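Local atomic coordinates of flap endonuclease 1 (Desulfurococcus amylolyticus, PDB entry 3ORY), a protein that probably cuts 5' flaps from branched DNA intermediates of replication and repair. Residues I235-E238 / N239-D242; K276-K279 / P280-K283. All coordinates share one frame; numbering follows the deposited sequence.

Contacts 1 and 2 follow one another along the chain, with centres about 18 Å apart and nearest atoms about 7 Å apart, without touching. Contact 1 is the start of helix 237-247; contact 2 is a turn in the loop that follows helix 261-271. The two helices and their connection are consistent with the helix-three-turn-helix motif by which this family binds DNA. Contact 1 forms the start of its first helix, and contact 2 packs against both helices: Ile277 and Ile281 on Leu267, Ile277 and Leu282 on Leu246. Ile274 joins the contacts more directly, touching Asp242 and Leu282. A phosphate ion, probably from the crystallisation liquor, lies about 2 Å from the side chain of Asp242 (nearest atoms).

Contact 1: residues I235-E238 / N239-D242; sequences ITLE and NLID
Thr236 caps the start of helix 237-247, its hydroxyl turned onto the backbone amide of Asn239. The Asn239 N to Thr236 OG1 bond is 3.0 Å long and fairly straight, at 164°. Thr236 OG1 stands between its own N and carbonyl carbon (chi1 63°), which brings it in front of that amide. The first helical bonds follow: Leu240 N to Thr236 O at 3.0 Å, Ile241 N to Leu237 O at 2.9 Å and Asp242 N to Glu238 O, also 2.9 Å.

The apolar contacts use branch ends. Ile235 CD1 meets Leu240 CD1 at 4.0 Å, and Ile235 also packs on Leu265 and Leu230. One residue further along, Ile241 CD1 reaches Leu237 CG at 4.1 Å, the two side chains passing at a slant. Asn239 folds back over the cap: its CB lies 3.6 Å from Ile235 CB, and its amide group sits beside the Thr236 hydroxyl. With an alanine here, the cap and Ile235 would probably lose the cover of the amide group, leaving a gap beside Thr236.

Among the charged groups, Glu238 OE1 and Asp242 OD2 are 6.0 Å apart; Glu238 forms a salt bridge with Lys294 of helix 290-298, which also touches Asp242 and probably eases the repulsion between the acids.

The exposed cap thus ties down an amide of the first helical turn, while Ile235, Leu240 and Ile241 fix that turn against helices 226-233, 261-271 and 290-298.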
loop_
_atom_site.group_PDB
_atom_site.type_symbol
_atom_site.label_atom_id
_atom_site.label_comp_id
_atom_site.label_asym_id
_atom_site.label_seq_id
_atom_site.Cartn_x
_atom_site.Cartn_y
_atom_site.Cartn_z
ATOM N N ILE A 235 17.610 -8.783 -15.166
ATOM C CA ILE A 235 17.296 -7.459 -15.723
ATOM C C ILE A 235 18.015 -6.336 -14.958
ATOM O O ILE A 235 18.423 -6.518 -13.818
ATOM C CB ILE A 235 15.763 -7.169 -15.742
ATOM C CG1 ILE A 235 15.178 -7.173 -14.323
ATOM C CG2 ILE A 235 15.017 -8.164 -16.638
ATOM C CD1 ILE A 235 13.724 -6.718 -14.249
ATOM N N THR A 236 18.168 -5.188 -15.609
ATOM C CA THR A 236 18.714 -3.996 -14.979
ATOM C C THR A 236 17.596 -3.242 -14.278
ATOM O O THR A 236 16.410 -3.521 -14.505
ATOM C CB THR A 236 19.344 -3.060 -16.026
ATOM O OG1 THR A 236 18.312 -2.613 -16.914
ATOM C CG2 THR A 236 20.460 -3.779 -16.825
ATOM N N LEU A 237 17.957 -2.267 -13.445
ATOM C CA LEU A 237 16.969 -1.393 -12.823
ATOM C C LEU A 237 16.171 -0.634 -13.896
ATOM O O LEU A 237 14.953 -0.492 -13.780
ATOM C CB LEU A 237 17.624 -0.418 -11.828
ATOM C CG LEU A 237 16.690 0.614 -11.163
ATOM C CD1 LEU A 237 15.537 -0.028 -10.380
ATOM C CD2 LEU A 237 17.468 1.580 -10.259
ATOM N N GLU A 238 16.848 -0.154 -14.940
ATOM C CA GLU A 238 16.129 0.510 -16.047
ATOM C C GLU A 238 15.085 -0.417 -16.680
ATOM O O GLU A 238 13.972 0.019 -16.967
ATOM C CB GLU A 238 17.095 1.069 -17.106
ATOM C CG GLU A 238 17.793 2.352 -16.653
ATOM C CD GLU A 238 18.574 3.035 -17.762
ATOM O OE1 GLU A 238 18.266 2.809 -18.956
ATOM O OE2 GLU A 238 19.490 3.812 -17.432
ATOM N N ASN A 239 15.448 -1.685 -16.884
ATOM C CA ASN A 239 14.497 -2.703 -17.358
ATOM C C ASN A 239 13.291 -2.812 -16.423
ATOM O O ASN A 239 12.151 -2.862 -16.888
ATOM C CB ASN A 239 15.133 -4.094 -17.441
ATOM C CG ASN A 239 16.223 -4.225 -18.515
ATOM O OD1 ASN A 239 16.358 -3.415 -19.456
ATOM N ND2 ASN A 239 17.009 -5.274 -18.369
ATOM N N LEU A 240 13.541 -2.856 -15.109
ATOM C CA LEU A 240 12.447 -2.955 -14.126
ATOM C C LEU A 240 11.511 -1.745 -14.201
ATOM O O LEU A 240 10.275 -1.881 -14.185
ATOM C CB LEU A 240 12.995 -3.091 -12.696
ATOM C CG LEU A 240 11.934 -3.337 -11.606
ATOM C CD1 LEU A 240 11.280 -4.729 -11.788
ATOM C CD2 LEU A 240 12.487 -3.197 -10.201
ATOM N N ILE A 241 12.104 -0.557 -14.258
ATOM C CA ILE A 241 11.326 0.666 -14.425
ATOM C C ILE A 241 10.490 0.587 -15.713
ATOM O O ILE A 241 9.308 0.931 -15.717
ATOM C CB ILE A 241 12.240 1.913 -14.417
ATOM C CG1 ILE A 241 12.808 2.129 -13.010
ATOM C CG2 ILE A 241 11.469 3.152 -14.898
ATOM C CD1 ILE A 241 13.956 3.172 -12.939
ATOM N N ASP A 242 11.099 0.113 -16.795
ATOM C CA ASP A 242 10.391 0.014 -18.063
ATOM C C ASP A 242 9.192 -0.939 -17.971
ATOM O O ASP A 242 8.146 -0.682 -18.575
ATOM C CB ASP A 242 11.340 -0.399 -19.198
ATOM C CG ASP A 242 12.093 0.799 -19.797
ATOM O OD1 ASP A 242 11.827 1.953 -19.404
ATOM O OD2 ASP A 242 12.958 0.598 -20.663
#

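Contact 2: residues K276-K279 / P280-K283; sequences KIPK and PILK
Two overlapping type I beta turns, Pro278-Ile281 and Lys279-Leu282, in the loop between helices 261-271 and 290-298 bring Ile277 and Pro278 against Ile281 and Leu282. Each turn is closed by a bond from the N-H of its fourth residue to the C=O of its first: Ile281 N to Pro278 O at 3.0 Å, and the slacker Leu282 N to Lys279 O at 3.2 Å. Both donors stand above the carbonyl plane, the second 57° out of it. Pro280 has no N-H to give, and its ring restrains phi (-61°) in the middle of the bend.

Ile277 supplies the apolar core. Its CG2, held anti to the backbone N (CG1 at chi1 -63°), touches Leu282 CG at 3.8 Å and Ile281 CB at 3.9 Å, and the Ile277 side chain meets both partners at about a right angle. Beside Ile277, Pro278 CB approaches Pro280 CD at 4.0 Å and Ile281 CG1 at 4.2 Å.

Ile277 and Ile281 rest on Leu267, and Ile277 and Pro278 on Tyr271, both of helix 261-271. Leu282 reaches Leu246 of helix 237-247 together with Phe256 and Ile259, while Lys283 carries the chain onward through backbone hydrogen bonding with Glu257.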
loop_
_atom_site.group_PDB
_atom_site.type_symbol
_atom_site.label_atom_id
_atom_site.label_comp_id
_atom_site.label_asym_id
_atom_site.label_seq_id
_atom_site.Cartn_x
_atom_site.Cartn_y
_atom_site.Cartn_z
ATOM N N LYS A 276 12.836 -0.038 -28.603
ATOM C CA LYS A 276 13.044 -0.994 -29.696
ATOM C C LYS A 276 11.896 -1.998 -29.884
ATOM O O LYS A 276 11.847 -2.693 -30.906
ATOM C CB LYS A 276 14.355 -1.751 -29.493
ATOM C CG LYS A 276 15.587 -0.901 -29.709
ATOM C CD LYS A 276 16.832 -1.685 -29.384
ATOM C CE LYS A 276 18.031 -1.097 -30.100
ATOM N NZ LYS A 276 19.180 -2.036 -30.018
ATOM N N ILE A 277 10.996 -2.097 -28.898
ATOM C CA ILE A 277 9.803 -2.959 -29.022
ATOM C C ILE A 277 9.086 -2.553 -30.312
ATOM O O ILE A 277 8.846 -1.361 -30.527
ATOM C CB ILE A 277 8.850 -2.844 -27.785
ATOM C CG1 ILE A 277 9.554 -3.317 -26.512
ATOM C CG2 ILE A 277 7.549 -3.655 -27.986
ATOM C CD1 ILE A 277 8.725 -3.144 -25.233
ATOM N N PRO A 278 8.777 -3.530 -31.195
ATOM C CA PRO A 278 8.149 -3.127 -32.454
ATOM C C PRO A 278 6.884 -2.333 -32.163
ATOM O O PRO A 278 6.091 -2.723 -31.294
ATOM C CB PRO A 278 7.824 -4.463 -33.143
ATOM C CG PRO A 278 8.731 -5.456 -32.515
ATOM C CD PRO A 278 8.878 -4.996 -31.083
ATOM N N LYS A 279 6.729 -1.214 -32.868
ATOM C CA LYS A 279 5.651 -0.256 -32.622
ATOM C C LYS A 279 4.227 -0.843 -32.563
ATOM O O LYS A 279 3.437 -0.413 -31.718
ATOM C CB LYS A 279 5.714 0.906 -33.629
ATOM C CG LYS A 279 7.058 1.638 -33.690
ATOM C CD LYS A 279 7.315 2.485 -32.441
ATOM C CE LYS A 279 8.781 2.902 -32.362
ATOM N NZ LYS A 279 9.180 3.285 -30.974
ATOM N N PRO A 280 3.891 -1.816 -33.449
ATOM C CA PRO A 280 2.525 -2.382 -33.422
ATOM C C PRO A 280 2.148 -3.073 -32.106
ATOM O O PRO A 280 0.960 -3.186 -31.793
ATOM C CB PRO A 280 2.542 -3.415 -34.559
ATOM C CG PRO A 280 3.639 -2.991 -35.454
ATOM C CD PRO A 280 4.681 -2.377 -34.566
ATOM N N ILE A 281 3.152 -3.533 -31.359
ATOM C CA ILE A 281 2.943 -4.230 -30.086
ATOM C C ILE A 281 2.410 -3.278 -29.006
ATOM O O ILE A 281 1.625 -3.677 -28.153
ATOM C CB ILE A 281 4.257 -4.937 -29.605
ATOM C CG1 ILE A 281 4.790 -5.918 -30.671
ATOM C CG2 ILE A 281 4.075 -5.621 -28.243
ATOM C CD1 ILE A 281 3.814 -7.018 -31.088
ATOM N N LEU A 282 2.832 -2.019 -29.070
ATOM C CA LEU A 282 2.501 -1.039 -28.041
ATOM C C LEU A 282 1.396 -0.102 -28.505
ATOM O O LEU A 282 1.599 0.706 -29.410
ATOM C CB LEU A 282 3.744 -0.236 -27.635
ATOM C CG LEU A 282 4.959 -0.970 -27.064
ATOM C CD1 LEU A 282 6.031 0.029 -26.642
ATOM C CD2 LEU A 282 4.593 -1.868 -25.901
ATOM N N LYS A 283 0.233 -0.227 -27.877
ATOM C CA LYS A 283 -0.935 0.593 -28.194
ATOM C C LYS A 283 -1.290 1.446 -26.973
ATOM O O LYS A 283 -1.557 0.914 -25.887
ATOM C CB LYS A 283 -2.130 -0.290 -28.575
ATOM C CG LYS A 283 -1.802 -1.488 -29.464
ATOM C CD LYS A 283 -2.992 -2.438 -29.565
ATOM C CE LYS A 283 -2.636 -3.718 -30.313
ATOM N NZ LYS A 283 -3.819 -4.619 -30.415
#